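Local coordinates for protein alpha-glucosidase (Pseudoalteromonas sp. K8, PDB 5HQA) that hydrolyses alpha-glucosidic bonds as a family 97 glycoside hydrolase, with a calcium ion in its glycan-binding pocket and activity raised by chloride, at residues A[43-48]-A[118-123]; A[74-79]-A[242-247]; A[160-165]-A[203-208]; A[549-554]-A[578-583]; A[571-576]-A[604-609]. One frame throughout, in Å; residues are numbered along the deposited sequence. Where two conformers were deposited one is given.

Contact 1 of 5, residues A[43-48]-A[118-123]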
# COMPACT_ATOMS: atom_id res chain seq x y z
N LYS A 43 28.49 -14.12 -1.51
CA LYS A 43 29.67 -13.59 -2.16
C LYS A 43 30.88 -14.48 -1.92
O LYS A 43 31.64 -14.79 -2.85
CB LYS A 43 29.95 -12.17 -1.68
CG LYS A 43 31.24 -11.60 -2.25
CD LYS A 43 31.47 -10.17 -1.79
CE LYS A 43 32.86 -9.72 -2.16
NZ LYS A 43 33.24 -8.51 -1.40
N GLN A 44 31.07 -14.91 -0.68
CA GLN A 44 32.23 -15.70 -0.32
C GLN A 44 31.88 -17.05 0.28
O GLN A 44 32.51 -18.06 -0.04
CB GLN A 44 33.11 -14.90 0.65
CG GLN A 44 34.38 -15.62 1.08
CD GLN A 44 35.28 -16.00 -0.09
OE1 GLN A 44 35.50 -15.20 -1.01
NE2 GLN A 44 35.80 -17.23 -0.06
N HIS A 45 30.88 -17.10 1.15
CA HIS A 45 30.45 -18.35 1.74
C HIS A 45 30.04 -19.35 0.66
O HIS A 45 29.56 -18.97 -0.41
CB HIS A 45 29.29 -18.09 2.70
CG HIS A 45 29.07 -19.17 3.70
ND1 HIS A 45 28.39 -20.33 3.41
CD2 HIS A 45 29.46 -19.27 5.00
CE1 HIS A 45 28.35 -21.10 4.49
NE2 HIS A 45 29.00 -20.48 5.46
N ALA A 46 30.23 -20.64 0.95
CA ALA A 46 29.78 -21.69 0.05
C ALA A 46 28.25 -21.67 -0.06
O ALA A 46 27.56 -21.29 0.90
CB ALA A 46 30.25 -23.05 0.53
N PRO A 47 27.69 -22.07 -1.20
CA PRO A 47 26.24 -21.92 -1.41
C PRO A 47 25.40 -22.88 -0.58
O PRO A 47 25.84 -23.97 -0.20
CB PRO A 47 26.07 -22.19 -2.91
CG PRO A 47 27.22 -23.06 -3.27
CD PRO A 47 28.36 -22.57 -2.42
N PHE A 48 24.17 -22.45 -0.29
CA PHE A 48 23.13 -23.34 0.24
C PHE A 48 22.24 -23.70 -0.94
O PHE A 48 21.22 -23.07 -1.20
CB PHE A 48 22.33 -22.67 1.35
CG PHE A 48 23.04 -22.59 2.68
CD1 PHE A 48 24.34 -23.04 2.82
CD2 PHE A 48 22.39 -22.08 3.79
CE1 PHE A 48 24.99 -22.97 4.05
CE2 PHE A 48 23.02 -22.01 5.02
CZ PHE A 48 24.33 -22.45 5.15
N ALA A 118 29.01 -23.19 12.44
CA ALA A 118 30.42 -22.92 12.23
C ALA A 118 30.67 -22.38 10.83
O ALA A 118 30.14 -22.90 9.84
CB ALA A 118 31.22 -24.20 12.46
N GLY A 119 31.44 -21.30 10.75
CA GLY A 119 31.78 -20.68 9.49
C GLY A 119 30.75 -19.72 8.93
O GLY A 119 30.98 -19.14 7.87
N LEU A 120 29.60 -19.55 9.60
CA LEU A 120 28.58 -18.59 9.18
C LEU A 120 28.79 -17.32 9.98
O LEU A 120 28.20 -17.12 11.05
CB LEU A 120 27.17 -19.14 9.40
CG LEU A 120 26.08 -18.26 8.79
CD1 LEU A 120 26.00 -18.49 7.29
CD2 LEU A 120 24.72 -18.49 9.45
N ASN A 121 29.65 -16.44 9.47
CA ASN A 121 30.00 -15.22 10.19
C ASN A 121 29.45 -14.02 9.43
O ASN A 121 28.24 -13.91 9.25
CB ASN A 121 31.51 -15.16 10.37
CG ASN A 121 32.05 -16.42 11.02
OD1 ASN A 121 31.57 -16.81 12.09
ND2 ASN A 121 33.00 -17.08 10.37
N ASN A 122 30.31 -13.11 9.00
CA ASN A 122 29.84 -11.96 8.22
C ASN A 122 29.58 -12.44 6.81
O ASN A 122 30.52 -12.79 6.09
CB ASN A 122 30.85 -10.83 8.25
CG ASN A 122 31.05 -10.28 9.64
OD1 ASN A 122 30.09 -9.91 10.31
ND2 ASN A 122 32.30 -10.25 10.08
N ILE A 123 28.32 -12.48 6.40
CA ILE A 123 28.00 -13.02 5.10
C ILE A 123 27.28 -11.96 4.28
O ILE A 123 26.71 -11.00 4.80
CB ILE A 123 27.17 -14.32 5.18
CG1 ILE A 123 25.87 -14.09 5.93
CG2 ILE A 123 27.96 -15.43 5.85
CD1 ILE A 123 24.69 -14.08 5.03
O HOH W 1 28.98 -22.10 7.60

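Contact 2 of 5, residues A[74-79]-A[242-247]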
# COMPACT_ATOMS: atom_id res chain seq x y z
N GLN A 74 -11.46 -4.60 12.71
CA GLN A 74 -11.04 -4.51 14.10
C GLN A 74 -10.43 -5.81 14.60
O GLN A 74 -9.40 -5.80 15.27
CB GLN A 74 -12.24 -4.11 14.96
CG GLN A 74 -11.98 -4.19 16.44
CD GLN A 74 -13.08 -3.50 17.22
OE1 GLN A 74 -13.99 -2.91 16.63
NE2 GLN A 74 -13.01 -3.57 18.54
N THR A 75 -11.04 -6.95 14.27
CA THR A 75 -10.57 -8.26 14.69
C THR A 75 -10.00 -9.03 13.50
O THR A 75 -10.66 -9.15 12.47
CB THR A 75 -11.71 -9.06 15.32
OG1 THR A 75 -12.24 -8.31 16.42
CG2 THR A 75 -11.21 -10.40 15.83
N VAL A 76 -8.78 -9.54 13.66
CA VAL A 76 -8.09 -10.31 12.64
C VAL A 76 -7.97 -11.74 13.15
O VAL A 76 -7.41 -11.97 14.22
CB VAL A 76 -6.71 -9.73 12.30
CG1 VAL A 76 -5.97 -10.64 11.32
CG2 VAL A 76 -6.84 -8.30 11.74
N VAL A 77 -8.49 -12.68 12.37
CA VAL A 77 -8.44 -14.10 12.70
C VAL A 77 -7.18 -14.70 12.08
O VAL A 77 -6.88 -14.46 10.91
CB VAL A 77 -9.71 -14.81 12.20
CG1 VAL A 77 -9.53 -16.33 12.25
CG2 VAL A 77 -10.91 -14.36 13.01
N ASP A 78 -6.45 -15.49 12.87
CA ASP A 78 -5.24 -16.19 12.43
C ASP A 78 -5.46 -17.69 12.62
O ASP A 78 -5.35 -18.20 13.73
CB ASP A 78 -4.01 -15.71 13.22
CG ASP A 78 -2.70 -16.34 12.72
OD1 ASP A 78 -2.75 -17.26 11.87
OD2 ASP A 78 -1.62 -15.92 13.18
N GLN A 79 -5.77 -18.39 11.53
CA GLN A 79 -5.94 -19.85 11.56
C GLN A 79 -5.03 -20.45 10.50
O GLN A 79 -5.24 -20.21 9.31
CB GLN A 79 -7.38 -20.25 11.31
CG GLN A 79 -8.33 -19.80 12.40
CD GLN A 79 -9.80 -20.01 12.06
OE1 GLN A 79 -10.20 -19.92 10.90
NE2 GLN A 79 -10.61 -20.28 13.08
N ASN A 242 -9.87 -10.18 0.41
CA ASN A 242 -10.42 -10.39 1.75
C ASN A 242 -9.49 -11.19 2.68
O ASN A 242 -9.93 -11.60 3.75
CB ASN A 242 -11.78 -11.08 1.64
CG ASN A 242 -12.82 -10.17 1.04
OD1 ASN A 242 -12.81 -8.96 1.30
ND2 ASN A 242 -13.71 -10.72 0.22
N SER A 243 -8.24 -11.37 2.33
CA SER A 243 -7.31 -12.11 3.18
C SER A 243 -6.55 -11.17 4.12
O SER A 243 -6.23 -10.04 3.76
CB SER A 243 -6.33 -12.90 2.31
OG SER A 243 -5.33 -13.50 3.11
N ASP A 244 -6.26 -11.66 5.33
CA ASP A 244 -5.41 -10.97 6.29
C ASP A 244 -4.00 -11.55 6.37
O ASP A 244 -3.29 -11.33 7.36
CB ASP A 244 -6.05 -11.01 7.69
CG ASP A 244 -7.33 -10.21 7.78
OD1 ASP A 244 -7.31 -9.00 7.47
OD2 ASP A 244 -8.36 -10.80 8.17
N ILE A 245 -3.58 -12.30 5.35
CA ILE A 245 -2.34 -13.06 5.49
C ILE A 245 -1.14 -12.14 5.69
O ILE A 245 -0.24 -12.44 6.49
CB ILE A 245 -2.16 -14.00 4.28
CG1 ILE A 245 -0.99 -14.95 4.51
CG2 ILE A 245 -1.97 -13.20 2.97
CD1 ILE A 245 -0.90 -16.02 3.44
N ILE A 246 -1.11 -10.98 5.03
CA ILE A 246 0.05 -10.10 5.17
C ILE A 246 0.18 -9.62 6.62
O ILE A 246 1.25 -9.70 7.22
CB ILE A 246 -0.03 -8.91 4.19
CG1 ILE A 246 -0.04 -9.40 2.74
CG2 ILE A 246 1.14 -7.96 4.42
CD1 ILE A 246 1.16 -10.29 2.37
N LEU A 247 -0.92 -9.12 7.20
CA LEU A 247 -0.86 -8.71 8.60
C LEU A 247 -0.52 -9.87 9.51
O LEU A 247 0.25 -9.72 10.46
CB LEU A 247 -2.20 -8.10 9.03
CG LEU A 247 -2.53 -6.70 8.51
CD1 LEU A 247 -3.96 -6.36 8.90
CD2 LEU A 247 -1.56 -5.67 9.08
O HOH W 2 -10.14 -11.71 10.16
O HOH W 3 -8.35 -13.65 8.64

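Contact 3 of 5, residues A[160-165]-A[203-208]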
# COMPACT_ATOMS: atom_id res chain seq x y z
N THR A 160 -1.19 -8.80 -19.60
CA THR A 160 -0.50 -9.61 -20.62
C THR A 160 -0.61 -11.09 -20.29
O THR A 160 -0.95 -11.45 -19.15
CB THR A 160 0.99 -9.26 -20.71
OG1 THR A 160 1.67 -9.83 -19.57
CG2 THR A 160 1.24 -7.76 -20.74
N PRO A 161 -0.30 -11.98 -21.24
CA PRO A 161 0.03 -13.37 -20.88
C PRO A 161 1.11 -13.41 -19.80
O PRO A 161 2.03 -12.59 -19.80
CB PRO A 161 0.54 -13.96 -22.19
CG PRO A 161 -0.19 -13.15 -23.26
CD PRO A 161 -0.29 -11.76 -22.70
N LEU A 162 0.99 -14.37 -18.88
CA LEU A 162 1.95 -14.46 -17.78
C LEU A 162 3.39 -14.59 -18.29
O LEU A 162 4.32 -14.05 -17.68
CB LEU A 162 1.60 -15.63 -16.87
CG LEU A 162 2.49 -15.90 -15.66
CD1 LEU A 162 2.49 -14.71 -14.71
CD2 LEU A 162 1.99 -17.15 -14.93
N ASN A 163 3.59 -15.27 -19.43
CA ASN A 163 4.94 -15.47 -19.91
C ASN A 163 5.60 -14.19 -20.42
O ASN A 163 6.80 -14.21 -20.69
CB ASN A 163 4.95 -16.52 -21.02
CG ASN A 163 4.81 -17.93 -20.47
OD1 ASN A 163 5.03 -18.18 -19.29
ND2 ASN A 163 4.44 -18.85 -21.34
N ASP A 164 4.85 -13.09 -20.54
CA ASP A 164 5.43 -11.81 -20.95
C ASP A 164 5.86 -10.94 -19.78
O ASP A 164 6.40 -9.85 -20.02
CB ASP A 164 4.45 -11.02 -21.81
CG ASP A 164 4.07 -11.74 -23.08
OD1 ASP A 164 3.05 -11.37 -23.68
OD2 ASP A 164 4.80 -12.68 -23.47
N ALA A 165 5.61 -11.36 -18.54
CA ALA A 165 5.95 -10.56 -17.35
C ALA A 165 7.39 -10.88 -16.98
O ALA A 165 7.66 -11.80 -16.21
CB ALA A 165 4.99 -10.87 -16.21
N GLY A 203 7.49 -19.31 -16.97
CA GLY A 203 6.69 -19.53 -15.78
C GLY A 203 7.47 -19.66 -14.48
O GLY A 203 6.84 -19.74 -13.41
N VAL A 204 8.80 -19.67 -14.52
CA VAL A 204 9.61 -19.87 -13.32
C VAL A 204 10.06 -18.49 -12.85
O VAL A 204 11.02 -17.91 -13.38
CB VAL A 204 10.81 -20.78 -13.57
CG1 VAL A 204 11.58 -20.99 -12.27
CG2 VAL A 204 10.35 -22.11 -14.17
N PHE A 205 9.38 -17.95 -11.83
CA PHE A 205 9.74 -16.64 -11.30
C PHE A 205 10.74 -16.82 -10.16
O PHE A 205 10.43 -17.43 -9.14
CB PHE A 205 8.49 -15.89 -10.84
CG PHE A 205 7.60 -15.52 -11.98
CD1 PHE A 205 6.64 -16.40 -12.45
CD2 PHE A 205 7.78 -14.31 -12.64
CE1 PHE A 205 5.83 -16.06 -13.53
CE2 PHE A 205 6.98 -13.96 -13.73
CZ PHE A 205 6.00 -14.84 -14.18
N GLN A 206 11.95 -16.30 -10.36
CA GLN A 206 13.00 -16.42 -9.36
C GLN A 206 13.10 -15.13 -8.55
O GLN A 206 12.98 -14.03 -9.11
CB GLN A 206 14.34 -16.72 -10.03
CG GLN A 206 15.47 -17.10 -9.10
CD GLN A 206 16.77 -17.28 -9.87
OE1 GLN A 206 17.17 -16.38 -10.62
NE2 GLN A 206 17.41 -18.42 -9.72
N ALA A 207 13.28 -15.26 -7.24
CA ALA A 207 13.55 -14.11 -6.39
C ALA A 207 14.76 -13.35 -6.92
O ALA A 207 15.81 -13.94 -7.21
CB ALA A 207 13.79 -14.54 -4.94
N ASP A 208 14.61 -12.03 -7.05
CA ASP A 208 15.65 -11.15 -7.55
C ASP A 208 15.77 -10.03 -6.53
O ASP A 208 14.96 -9.10 -6.52
CB ASP A 208 15.28 -10.65 -8.95
CG ASP A 208 16.38 -9.85 -9.61
OD1 ASP A 208 17.10 -9.09 -8.91
OD2 ASP A 208 16.53 -9.96 -10.86

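Contact 4 of 5, residues A[549-554]-A[578-583]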
# COMPACT_ATOMS: atom_id res chain seq x y z
N ASP A 549 -19.08 12.85 5.53
CA ASP A 549 -19.66 11.78 6.35
C ASP A 549 -18.72 10.58 6.50
O ASP A 549 -18.74 9.92 7.54
CB ASP A 549 -20.98 11.30 5.76
CG ASP A 549 -22.13 12.27 5.96
OD1 ASP A 549 -21.98 13.30 6.67
OD2 ASP A 549 -23.22 11.99 5.40
N VAL A 550 -17.92 10.28 5.48
CA VAL A 550 -17.34 8.94 5.40
C VAL A 550 -16.22 8.78 6.42
O VAL A 550 -15.38 9.68 6.58
CB VAL A 550 -16.86 8.64 3.96
CG1 VAL A 550 -15.68 9.54 3.54
CG2 VAL A 550 -16.53 7.15 3.79
N PRO A 551 -16.17 7.67 7.16
CA PRO A 551 -15.06 7.41 8.08
C PRO A 551 -13.85 6.85 7.32
O PRO A 551 -13.90 6.61 6.11
CB PRO A 551 -15.64 6.38 9.05
CG PRO A 551 -16.70 5.67 8.27
CD PRO A 551 -17.25 6.67 7.28
N THR A 552 -12.74 6.67 8.05
CA THR A 552 -11.52 6.10 7.50
C THR A 552 -11.03 4.92 8.34
O THR A 552 -9.91 4.44 8.14
CB THR A 552 -10.40 7.14 7.41
OG1 THR A 552 -9.94 7.47 8.72
CG2 THR A 552 -10.89 8.42 6.72
N ASP A 553 -11.85 4.44 9.26
CA ASP A 553 -11.45 3.39 10.19
C ASP A 553 -12.64 2.45 10.33
O ASP A 553 -13.77 2.90 10.55
CB ASP A 553 -11.05 3.99 11.54
CG ASP A 553 -10.35 3.00 12.44
OD1 ASP A 553 -10.46 3.16 13.67
OD2 ASP A 553 -9.68 2.08 11.92
N TRP A 554 -12.40 1.15 10.17
CA TRP A 554 -13.48 0.22 9.90
C TRP A 554 -13.40 -0.96 10.85
O TRP A 554 -12.32 -1.49 11.10
CB TRP A 554 -13.40 -0.28 8.45
CG TRP A 554 -13.26 0.83 7.45
CD1 TRP A 554 -12.11 1.26 6.84
CD2 TRP A 554 -14.32 1.64 6.92
NE1 TRP A 554 -12.38 2.30 5.98
CE2 TRP A 554 -13.73 2.55 6.01
CE3 TRP A 554 -15.70 1.70 7.15
CZ2 TRP A 554 -14.49 3.50 5.32
CZ3 TRP A 554 -16.45 2.63 6.45
CH2 TRP A 554 -15.84 3.52 5.55
N ASP A 578 -14.59 8.32 17.96
CA ASP A 578 -14.79 9.76 17.67
C ASP A 578 -16.28 9.98 17.45
O ASP A 578 -17.09 9.55 18.29
CB ASP A 578 -13.90 10.18 16.49
CG ASP A 578 -12.43 9.96 16.74
OD1 ASP A 578 -11.98 10.09 17.90
OD2 ASP A 578 -11.72 9.64 15.75
N LYS A 579 -16.69 10.61 16.34
CA LYS A 579 -18.08 10.90 16.03
C LYS A 579 -18.84 9.68 15.53
O LYS A 579 -20.07 9.74 15.44
CB LYS A 579 -18.15 12.00 14.97
CG LYS A 579 -17.22 11.76 13.80
CD LYS A 579 -17.32 12.87 12.74
CE LYS A 579 -18.67 12.86 12.01
NZ LYS A 579 -18.52 13.36 10.60
N TYR A 580 -18.15 8.59 15.21
CA TYR A 580 -18.77 7.45 14.55
C TYR A 580 -19.31 6.47 15.58
O TYR A 580 -18.58 6.01 16.46
CB TYR A 580 -17.76 6.78 13.63
CG TYR A 580 -17.18 7.77 12.64
CD1 TYR A 580 -17.93 8.19 11.55
CD2 TYR A 580 -15.92 8.32 12.83
CE1 TYR A 580 -17.43 9.11 10.65
CE2 TYR A 580 -15.40 9.23 11.93
CZ TYR A 580 -16.17 9.63 10.84
OH TYR A 580 -15.68 10.55 9.93
N THR A 581 -20.60 6.15 15.47
CA THR A 581 -21.24 5.26 16.44
C THR A 581 -20.81 3.82 16.28
O THR A 581 -20.95 3.03 17.22
CB THR A 581 -22.76 5.34 16.31
OG1 THR A 581 -23.13 4.87 15.00
CG2 THR A 581 -23.23 6.76 16.50
N GLY A 582 -20.31 3.44 15.11
CA GLY A 582 -20.05 2.05 14.81
C GLY A 582 -21.22 1.33 14.17
O GLY A 582 -21.10 0.13 13.89
N ASN A 583 -22.33 2.01 13.91
CA ASN A 583 -23.51 1.34 13.37
C ASN A 583 -23.67 1.49 11.86
O ASN A 583 -24.41 0.70 11.26
CB ASN A 583 -24.77 1.86 14.05
CG ASN A 583 -24.77 1.60 15.53
OD1 ASN A 583 -25.11 2.48 16.32
ND2 ASN A 583 -24.37 0.40 15.92
O HOH W 4 -20.64 14.49 8.88

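Contact 5 of 5, residues A[571-576]-A[604-609]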
# COMPACT_ATOMS: atom_id res chain seq x y z
N ALA A 571 -17.89 -3.22 0.72
CA ALA A 571 -18.75 -2.79 1.82
C ALA A 571 -17.91 -2.80 3.10
O ALA A 571 -17.17 -3.75 3.36
CB ALA A 571 -19.97 -3.70 1.97
N ARG A 572 -18.01 -1.73 3.90
CA ARG A 572 -17.25 -1.63 5.13
C ARG A 572 -18.12 -1.05 6.24
O ARG A 572 -18.94 -0.15 6.00
CB ARG A 572 -15.99 -0.75 4.97
CG ARG A 572 -15.10 -1.11 3.79
CD ARG A 572 -13.87 -0.23 3.79
NE ARG A 572 -13.13 -0.26 2.52
CZ ARG A 572 -12.00 -0.93 2.31
NH1 ARG A 572 -11.47 -1.67 3.29
NH2 ARG A 572 -11.40 -0.86 1.13
N LYS A 573 -17.94 -1.56 7.45
CA LYS A 573 -18.69 -1.10 8.62
C LYS A 573 -17.78 -0.22 9.47
O LYS A 573 -16.67 -0.62 9.80
CB LYS A 573 -19.21 -2.27 9.44
CG LYS A 573 -20.30 -1.87 10.42
CD LYS A 573 -20.77 -3.05 11.28
CE LYS A 573 -21.94 -2.63 12.18
NZ LYS A 573 -22.42 -3.74 13.04
N GLU A 574 -18.27 0.97 9.83
CA GLU A 574 -17.42 1.93 10.51
C GLU A 574 -17.03 1.42 11.89
O GLU A 574 -17.82 0.75 12.57
CB GLU A 574 -18.13 3.27 10.64
CG GLU A 574 -19.29 3.23 11.58
CD GLU A 574 -20.11 4.50 11.54
OE1 GLU A 574 -19.81 5.38 10.70
OE2 GLU A 574 -21.07 4.60 12.34
N ARG A 575 -15.81 1.72 12.30
CA ARG A 575 -15.39 1.43 13.66
C ARG A 575 -15.94 2.48 14.61
O ARG A 575 -15.96 3.67 14.29
CB ARG A 575 -13.87 1.38 13.76
CG ARG A 575 -13.36 1.12 15.17
CD ARG A 575 -12.39 -0.02 15.17
NE ARG A 575 -11.76 -0.27 16.46
CZ ARG A 575 -10.54 -0.78 16.58
NH1 ARG A 575 -9.85 -1.08 15.49
NH2 ARG A 575 -10.01 -0.99 17.77
N LYS A 576 -16.38 2.04 15.79
CA LYS A 576 -16.85 2.97 16.82
C LYS A 576 -15.67 3.74 17.39
O LYS A 576 -14.79 3.17 18.04
CB LYS A 576 -17.59 2.22 17.92
CG LYS A 576 -18.00 3.13 19.07
CD LYS A 576 -18.80 2.36 20.10
CE LYS A 576 -19.20 3.26 21.25
NZ LYS A 576 -20.16 2.59 22.17
N PHE A 604 -25.06 -8.00 3.85
CA PHE A 604 -24.03 -7.64 4.82
C PHE A 604 -24.57 -6.75 5.93
O PHE A 604 -23.97 -6.69 7.01
CB PHE A 604 -22.84 -6.95 4.12
CG PHE A 604 -23.22 -5.74 3.32
CD1 PHE A 604 -23.31 -4.49 3.92
CD2 PHE A 604 -23.49 -5.85 1.96
CE1 PHE A 604 -23.66 -3.36 3.18
CE2 PHE A 604 -23.84 -4.72 1.21
CZ PHE A 604 -23.92 -3.48 1.82
N LEU A 605 -25.69 -6.07 5.70
CA LEU A 605 -26.25 -5.21 6.73
C LEU A 605 -26.68 -6.03 7.94
O LEU A 605 -27.09 -7.19 7.82
CB LEU A 605 -27.46 -4.44 6.18
CG LEU A 605 -27.17 -3.46 5.05
CD1 LEU A 605 -28.48 -2.87 4.53
CD2 LEU A 605 -26.24 -2.37 5.54
N ASP A 606 -26.56 -5.42 9.12
CA ASP A 606 -26.94 -6.09 10.36
C ASP A 606 -28.38 -6.56 10.31
O ASP A 606 -29.28 -5.79 9.95
CB ASP A 606 -26.73 -5.16 11.56
CG ASP A 606 -25.31 -4.64 11.63
OD1 ASP A 606 -24.98 -3.69 10.89
OD2 ASP A 606 -24.52 -5.20 12.43
N ASN A 607 -28.60 -7.82 10.66
CA ASN A 607 -29.95 -8.38 10.62
C ASN A 607 -30.85 -7.66 11.61
O ASN A 607 -30.42 -7.28 12.71
CB ASN A 607 -29.90 -9.88 10.93
CG ASN A 607 -29.18 -10.67 9.86
OD1 ASN A 607 -29.29 -10.38 8.67
ND2 ASN A 607 -28.41 -11.67 10.29
N GLY A 608 -32.10 -7.46 11.21
CA GLY A 608 -33.08 -6.83 12.08
C GLY A 608 -32.94 -5.34 12.27
O GLY A 608 -33.69 -4.77 13.06
N LYS A 609 -32.02 -4.69 11.57
CA LYS A 609 -31.87 -3.24 11.65
C LYS A 609 -32.37 -2.59 10.37
O LYS A 609 -32.25 -3.15 9.27
CB LYS A 609 -30.41 -2.83 11.87
CG LYS A 609 -29.86 -3.10 13.25
CD LYS A 609 -28.64 -2.20 13.47
CE LYS A 609 -27.85 -2.59 14.71
NZ LYS A 609 -26.69 -1.68 14.90
O HOH W 5 -23.76 -1.97 15.17

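Contact 1 of 5, residues A[43-48]-A[118-123]
At the far end of the N-terminal beta domain, the loop 43-48 lowers the ring of His45 onto the segment 118-123, a loop that runs into strand 122-134. CD2 lies 3.3 Å from Gly119 O, which meets the imidazole at its edge, near the ring plane, while buried Leu120 packs CD1 over one face, 4.0 Å from NE2. Ile123 CG2 approaches obliquely, 4.2 Å from CD2. Both nitrogens of the ring have partners. ND1 donates a nearly straight bond (165°) of 2.8 Å to Ala46 O, arriving on a lone pair in the carbonyl plane and fixing the ring's rotation; NE2 is 2.7 Å from a water that donates to Ala118 O. The loop 43-48 follows strand 30-42, the antiparallel neighbour of strand 122-134 in a sheet of the galactose-mutarotase-like domain, so the imidazole spans two connections at the same end of that sheet. A leucine in place of His45 would probably leave Ala46 O without its donor and the water without one of its two links. Gly119 has a positive phi of 83°, easy for a residue lacking CB, and a CB there would point toward His45.

Contact 2 of 5, residues A[74-79]-A[242-247]
Val76 faces Asp244 where strand 75-89, in one of the antiparallel sheets of the mutarotase-like N-terminal domain, passes the start of the short helix 245-248. The tight part is carbon against carbon: Val76 CG1, anti to its own backbone N (chi1 175°), comes within 3.6 Å of Asp244 CB, and the two side chains cross at a slant. The other branch, CG2, reaches Leu247 CD1 more loosely at 4.5 Å, about one helical turn further on. A branched valine thus has one methyl for each neighbour.

The other side of the contact is watery. Asp244 OD2 lies 2.8 Å from one water, which accepts from Val77 N, and 2.9 Å from a second, which lies near Val77 O. The waters, rather than direct bonds, join the carboxylate to the strand's backbone, while its other oxygen, OD1, is in a salt bridge with Arg73. An aspartate suits this place because its short side chain packs CB on the valine methyl while both carboxylate oxygens face polar partners. Although Asp244 occupies the N-cap position, its side chain makes no capping bond. Instead the residue before it forms an ST turn, in which Ile245 N donates to Ser243 OG over 3.1 Å.

Contact 3 of 5, residues A[160-165]-A[203-208]
Leu162 sets its branched end against the far end of the Phe205 ring: CD1 is 3.6 Å from CZ, and CG also reaches the CZ and CE1 corner. The leucine comes in obliquely to the ring. Its CG stands anti to the backbone N (chi1 -180°), which places the methyls against the aromatic. On the other side of CZ, Ala165 O meets the ring edge close to its plane, 3.4 Å from CE2, with Ala165 CB further off at 4.4 Å. The tight 3-10 turn 162-164 brings both residues to one ring; Asp164 N and the hydroxyl of Thr160 grip Pro161 O from opposite faces of its carbonyl plane, with Thr160 OG1 at 2.8 Å from Pro161 O. The turn follows strand 158-161, outermost in one antiparallel sheet of the N-terminal domain, whereas Phe205 belongs to strand 204-209 of the other; the ring therefore bridges the two sheets of the mutarotase-like sandwich. An alanine at Phe205 is likely to open a gap beside Leu162 and leave Phe172, whose ring meets this one, without its aromatic neighbour. Gln199 ties the segments together in polar fashion: its NE2 donates to Leu162 O and Ala165 O, and its OE1 accepts from Gly203 N. Gly203 itself, with phi 79°, bends the chain just before the strand.

Contact 4 of 5, residues A[549-554]-A[578-583]
Tyr580 presents the flat of its ring to Pro551, whose CB stands almost over the ring centre, 3.7 Å from the centroid and 14° off the normal, a clear CH-pi contact. The nearest carbon is CE1, at 3.6 Å from that CB. Although the proline meets the face, the side chains cross obliquely as wholes. Proline suits the position because its rigid ring offers slightly polarised C-H groups without a backbone N-H to satisfy. The opposite face of the phenol carries Lys579 CG, displaced toward the rim, so the aromatic is sandwiched between the proline and the aliphatic part of its own neighbour. At the edge, near the ring plane, Asp549 O lies 3.5 Å from CE1, where the aromatic hydrogen points at the carbonyl. Tyrosine CG is anti to the carbonyl carbon (chi1 -55°), which sends the ring across to the other segment.

Charged groups flank this sandwich. Lys579 NZ and Asp549 OD1 are linked through one water, 3.0 Å from the ammonium and 2.8 Å from the carboxylate. That oxygen also accepts from Gln545, and OD2 forms a salt bridge with Arg657. Beyond the tyrosine an ST turn, in which Asn583 N donates to Thr581 OG1, closes round Gly582; at its phi of 90° a CB would press on the preceding carbonyl oxygen. The pairing lies at a domain junction: Asp549 ends helix 541-549 of the TIM-barrel region, and Tyr580 sits in a loop between strands of the C-terminal antiparallel beta domain.

Contact 5 of 5, residues A[571-576]-A[604-609]
Lys573 and Asp606 approach from opposite directions and close a salt bridge, NZ to OD2 at 2.6 Å. The ammonium comes to the syn side of that oxygen, 18° out of the carboxylate plane, and the fully extended lysine chain, with CG anti to the backbone N (chi1 -164°), is what spans the gap. The second carboxylate oxygen is also engaged: OD1 accepts from the indole NE1 of Trp585, so both oxygens of the acid are held. Lys573 NZ donates further to a water at 3.1 Å, which also accepts from Lys609 NZ at 3.0 Å. That water stands between two ammonium groups 5.1 Å apart, and the aspartate probably eases their mutual repulsion. Asp606 begins a type II turn ending at Lys609, with Gly608, at positive phi, in the third position, where lack of a CB is an advantage.

The apolar part is a CH-pi contact: Ala571 CB stands 3.8 Å from the Phe604 ring centroid, only 5° off the normal. A small alanine lets the ring face settle directly on its methyl. Phe604 also leans on Leu560 and meets Trp585, so the loop between strands 596-601 and 611-618 folds over strand 567-574 and both its sheet neighbours, 554-563 and 585-591.

In the fold
Contacts 1, 2 and 3 all belong to the N-terminal mutarotase-like domain. Contact 3 falls, in sequence, between the two segments of contact 2, with centres 28 Å apart, and it reaches the sheet of contact 1 through the neighbouring strands 122-134 and 204-209. Contact 1 is remote, its centre 53 Å from that of contact 4. Contacts 4 and 5 have centres only 11 Å apart, alternate along the chain, and touch where Asp553 O meets Arg575 N. Contact 4 joins the loop after helix 541-549 to a loop of the six-stranded C-terminal sheet. Contact 2 meets contact 5 through Gln74 and Arg575, so N- and C-terminal domains adjoin here, away from the calcium site.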